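Local coordinates for protein pectate lyase 47 (Bacillus sp. TS-47, PDB 1VBL) that cleaves pectate by an eliminative mechanism as a calcium-binding, thermostable lyase of polysaccharide lyase family 1, at residues F311-W315 / N328-W334. Residues are numbered along the deposited sequence; the frame is centred on the assembly and turned at random.
Sequences FQYAW and NYFSFDW
Trp315 presents a face of its indole to Phe330, which comes in edge-on from strand 322-332. This is a T-shaped pair: the phenyl and the six-membered ring of the indole have planes 74° apart, and the leading atom, CZ of Phe330, sits 3.6 Å from CZ2 of Trp315, toward the rim of the indole rather than over its middle. On the neighbouring corner of the same phenyl, CE2 of Phe330 meets the methyl CB of Ala314 at 3.7 Å, near the ring plane, so adjoining corners of the Phe330 edge rest on the methyl and on the indole. The indole N-H is turned to another partner, since NE1 of Trp315 is hydrogen-bonded to the hydroxyl of Tyr301. Two residues on in the strand, and four back in the facing loop, the arrangement recurs: Phe332 points its edge at a face of Phe311; the centroids are 5.2 Å apart and the planes 73° apart. CE1 of Phe332 leads, 3.8 Å from CE1 of Phe311. Most of this lies in the interior of the right-handed parallel beta-helix of the family, where alternate residues of strand 322-332 point inward and meet the loop that runs into strand 315-318. Phe330 stacks on Tyr301 and Phe332 on Phe303, both of the preceding coil, the aromatic stacking along the helix axis known from pectate lyases. With CG anti to the backbone N (chi1 169°), Phe311 turns its ring back under its own chain, and the backbone N of Tyr313 lies over the centre of the face opposite Phe332. An alanine at Phe311 would keep CB, which touches the edge of the Trp334 indole at CH2 (4.0 Å), but would probably leave the Phe332 edge without its aromatic face and open a gap beneath Tyr313 N.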
ATOM      1  N   PHE A 311      11.748 -10.865  -6.124  1.00 19.25           N
ATOM      2  CA  PHE A 311      10.832 -11.269  -5.069  1.00 16.78           C
ATOM      3  C   PHE A 311      11.654 -11.554  -3.827  1.00 16.82           C
ATOM      4  O   PHE A 311      12.666 -12.253  -3.898  1.00 16.73           O
ATOM      5  CB  PHE A 311      10.051 -12.524  -5.464  1.00 15.43           C
ATOM      6  CG  PHE A 311       9.291 -13.143  -4.320  1.00 15.46           C
ATOM      7  CD1 PHE A 311       9.810 -14.239  -3.631  1.00 14.97           C
ATOM      8  CD2 PHE A 311       8.073 -12.615  -3.915  1.00 14.95           C
ATOM      9  CE1 PHE A 311       9.122 -14.797  -2.554  1.00 12.11           C
ATOM     10  CE2 PHE A 311       7.375 -13.166  -2.834  1.00 15.18           C
ATOM     11  CZ  PHE A 311       7.901 -14.259  -2.155  1.00 13.94           C
ATOM     12  N   GLN A 312      11.229 -11.009  -2.693  1.00 14.70           N
ATOM     13  CA  GLN A 312      11.946 -11.226  -1.443  1.00 17.72           C
ATOM     14  C   GLN A 312      11.116 -12.106  -0.513  1.00 16.21           C
ATOM     15  O   GLN A 312      11.582 -13.145  -0.048  1.00 17.10           O
ATOM     16  CB  GLN A 312      12.249  -9.888  -0.758  1.00 21.32           C
ATOM     17  CG  GLN A 312      13.146 -10.026   0.469  1.00 29.72           C
ATOM     18  CD  GLN A 312      13.324  -8.720   1.224  1.00 33.11           C
ATOM     19  OE1 GLN A 312      13.587  -7.675   0.626  1.00 35.84           O
ATOM     20  NE2 GLN A 312      13.190  -8.775   2.547  1.00 34.38           N
ATOM     21  N   TYR A 313       9.885 -11.679  -0.240  1.00 14.17           N
ATOM     22  CA  TYR A 313       8.987 -12.437   0.627  1.00 11.89           C
ATOM     23  C   TYR A 313       7.568 -11.907   0.461  1.00 12.43           C
ATOM     24  O   TYR A 313       7.364 -10.807  -0.063  1.00 11.84           O
ATOM     25  CB  TYR A 313       9.432 -12.316   2.092  1.00 12.28           C
ATOM     26  CG  TYR A 313       9.090 -10.999   2.753  1.00 13.78           C
ATOM     27  CD1 TYR A 313       7.851 -10.806   3.363  1.00 13.03           C
ATOM     28  CD2 TYR A 313      10.004  -9.943   2.767  1.00 14.70           C
ATOM     29  CE1 TYR A 313       7.526  -9.598   3.973  1.00 14.28           C
ATOM     30  CE2 TYR A 313       9.687  -8.722   3.376  1.00 14.03           C
ATOM     31  CZ  TYR A 313       8.447  -8.562   3.977  1.00 14.91           C
ATOM     32  OH  TYR A 313       8.125  -7.378   4.592  1.00 13.91           O
ATOM     33  N   ALA A 314       6.583 -12.684   0.901  1.00 11.48           N
ATOM     34  CA  ALA A 314       5.195 -12.264   0.783  1.00 11.04           C
ATOM     35  C   ALA A 314       4.619 -11.855   2.132  1.00 11.70           C
ATOM     36  O   ALA A 314       4.272 -10.693   2.338  1.00 11.17           O
ATOM     37  CB  ALA A 314       4.357 -13.389   0.177  1.00 11.04           C
ATOM     38  N   TRP A 315       4.531 -12.808   3.055  1.00 10.20           N
ATOM     39  CA  TRP A 315       3.971 -12.535   4.373  1.00 10.60           C
ATOM     40  C   TRP A 315       5.015 -12.209   5.437  1.00 11.62           C
ATOM     41  O   TRP A 315       5.827 -13.058   5.816  1.00 12.41           O
ATOM     42  CB  TRP A 315       3.121 -13.720   4.831  1.00 10.63           C
ATOM     43  CG  TRP A 315       1.970 -14.017   3.912  1.00 12.18           C
ATOM     44  CD1 TRP A 315       1.344 -13.142   3.068  1.00 11.42           C
ATOM     45  CD2 TRP A 315       1.281 -15.266   3.781  1.00 12.18           C
ATOM     46  NE1 TRP A 315       0.305 -13.772   2.419  1.00 12.65           N
ATOM     47  CE2 TRP A 315       0.244 -15.075   2.839  1.00 11.89           C
ATOM     48  CE3 TRP A 315       1.437 -16.527   4.370  1.00 13.00           C
ATOM     49  CZ2 TRP A 315      -0.635 -16.101   2.472  1.00 10.75           C
ATOM     50  CZ3 TRP A 315       0.563 -17.549   4.005  1.00 13.95           C
ATOM     51  CH2 TRP A 315      -0.461 -17.326   3.063  1.00 12.94           C
ATOM     52  N   ASN A 328      -4.910 -19.162   0.054  1.00  8.52           N
ATOM     53  CA  ASN A 328      -4.205 -18.239  -0.821  1.00  9.34           C
ATOM     54  C   ASN A 328      -3.443 -19.111  -1.805  1.00  9.01           C
ATOM     55  O   ASN A 328      -3.005 -20.209  -1.462  1.00  9.16           O
ATOM     56  CB  ASN A 328      -3.246 -17.355  -0.023  1.00  8.62           C
ATOM     57  CG  ASN A 328      -3.969 -16.499   0.989  1.00  9.45           C
ATOM     58  OD1 ASN A 328      -4.039 -16.839   2.173  1.00 13.36           O
ATOM     59  ND2 ASN A 328      -4.533 -15.393   0.527  1.00  6.85           N
ATOM     60  N   TYR A 329      -3.289 -18.616  -3.026  1.00  9.57           N
ATOM     61  CA  TYR A 329      -2.624 -19.361  -4.089  1.00  9.76           C
ATOM     62  C   TYR A 329      -1.365 -18.651  -4.576  1.00  9.78           C
ATOM     63  O   TYR A 329      -1.421 -17.489  -4.978  1.00 10.77           O
ATOM     64  CB  TYR A 329      -3.608 -19.523  -5.249  1.00  8.95           C
ATOM     65  CG  TYR A 329      -3.247 -20.570  -6.278  1.00  9.57           C
ATOM     66  CD1 TYR A 329      -4.072 -21.670  -6.485  1.00  9.62           C
ATOM     67  CD2 TYR A 329      -2.106 -20.440  -7.075  1.00 10.81           C
ATOM     68  CE1 TYR A 329      -3.781 -22.619  -7.461  1.00 11.93           C
ATOM     69  CE2 TYR A 329      -1.803 -21.389  -8.061  1.00 12.60           C
ATOM     70  CZ  TYR A 329      -2.651 -22.475  -8.244  1.00 12.17           C
ATOM     71  OH  TYR A 329      -2.376 -23.417  -9.209  1.00 13.48           O
ATOM     72  N   PHE A 330      -0.235 -19.359  -4.553  1.00  9.95           N
ATOM     73  CA  PHE A 330       1.036 -18.793  -5.006  1.00 10.86           C
ATOM     74  C   PHE A 330       1.529 -19.483  -6.273  1.00 12.13           C
ATOM     75  O   PHE A 330       1.506 -20.710  -6.370  1.00 12.95           O
ATOM     76  CB  PHE A 330       2.136 -18.949  -3.945  1.00  8.98           C
ATOM     77  CG  PHE A 330       1.920 -18.130  -2.707  1.00  9.58           C
ATOM     78  CD1 PHE A 330       1.043 -18.561  -1.716  1.00  7.99           C
ATOM     79  CD2 PHE A 330       2.621 -16.941  -2.520  1.00  9.53           C
ATOM     80  CE1 PHE A 330       0.870 -17.821  -0.554  1.00  9.52           C
ATOM     81  CE2 PHE A 330       2.457 -16.188  -1.363  1.00  8.55           C
ATOM     82  CZ  PHE A 330       1.578 -16.629  -0.374  1.00 11.14           C
ATOM     83  N   SER A 331       1.992 -18.686  -7.228  1.00 11.41           N
ATOM     84  CA  SER A 331       2.518 -19.211  -8.481  1.00 13.33           C
ATOM     85  C   SER A 331       3.880 -18.581  -8.752  1.00 13.40           C
ATOM     86  O   SER A 331       4.020 -17.362  -8.718  1.00 14.20           O
ATOM     87  CB  SER A 331       1.565 -18.884  -9.633  1.00 14.29           C
ATOM     88  OG  SER A 331       2.062 -19.384 -10.861  1.00 17.41           O
ATOM     89  N   PHE A 332       4.881 -19.419  -9.005  1.00 13.94           N
ATOM     90  CA  PHE A 332       6.240 -18.961  -9.300  1.00 14.91           C
ATOM     91  C   PHE A 332       6.685 -19.683 -10.572  1.00 14.90           C
ATOM     92  O   PHE A 332       6.336 -20.844 -10.769  1.00 16.50           O
ATOM     93  CB  PHE A 332       7.194 -19.341  -8.161  1.00 14.35           C
ATOM     94  CG  PHE A 332       6.945 -18.599  -6.873  1.00 14.26           C
ATOM     95  CD1 PHE A 332       7.618 -17.411  -6.598  1.00 13.79           C
ATOM     96  CD2 PHE A 332       6.059 -19.103  -5.924  1.00 14.37           C
ATOM     97  CE1 PHE A 332       7.416 -16.737  -5.391  1.00 14.51           C
ATOM     98  CE2 PHE A 332       5.849 -18.439  -4.714  1.00 14.99           C
ATOM     99  CZ  PHE A 332       6.530 -17.253  -4.446  1.00 14.95           C
ATOM    100  N   ASP A 333       7.448 -19.017 -11.434  1.00 15.69           N
ATOM    101  CA  ASP A 333       7.892 -19.689 -12.647  1.00 15.45           C
ATOM    102  C   ASP A 333       9.305 -20.246 -12.515  1.00 16.40           C
ATOM    103  O   ASP A 333       9.965 -20.561 -13.509  1.00 15.59           O
ATOM    104  CB  ASP A 333       7.762 -18.778 -13.877  1.00 15.08           C
ATOM    105  CG  ASP A 333       8.670 -17.569 -13.827  1.00 14.75           C
ATOM    106  OD1 ASP A 333       8.574 -16.750 -14.765  1.00 14.15           O
ATOM    107  OD2 ASP A 333       9.469 -17.428 -12.878  1.00 15.53           O
ATOM    108  N   TRP A 334       9.752 -20.373 -11.267  1.00 16.62           N
ATOM    109  CA  TRP A 334      11.055 -20.945 -10.956  1.00 17.30           C
ATOM    110  C   TRP A 334      10.891 -21.746  -9.662  1.00 18.23           C
ATOM    111  O   TRP A 334       9.945 -21.520  -8.901  1.00 16.09           O
ATOM    112  CB  TRP A 334      12.121 -19.848 -10.824  1.00 17.57           C
ATOM    113  CG  TRP A 334      12.158 -19.091  -9.522  1.00 18.23           C
ATOM    114  CD1 TRP A 334      12.945 -19.362  -8.441  1.00 19.25           C
ATOM    115  CD2 TRP A 334      11.430 -17.898  -9.199  1.00 16.24           C
ATOM    116  NE1 TRP A 334      12.762 -18.406  -7.467  1.00 18.64           N
ATOM    117  CE2 TRP A 334      11.838 -17.496  -7.907  1.00 16.38           C
ATOM    118  CE3 TRP A 334      10.477 -17.127  -9.879  1.00 15.47           C
ATOM    119  CZ2 TRP A 334      11.325 -16.354  -7.277  1.00 14.57           C
ATOM    120  CZ3 TRP A 334       9.966 -15.986  -9.251  1.00 12.96           C
ATOM    121  CH2 TRP A 334      10.394 -15.615  -7.962  1.00 15.10           C
TER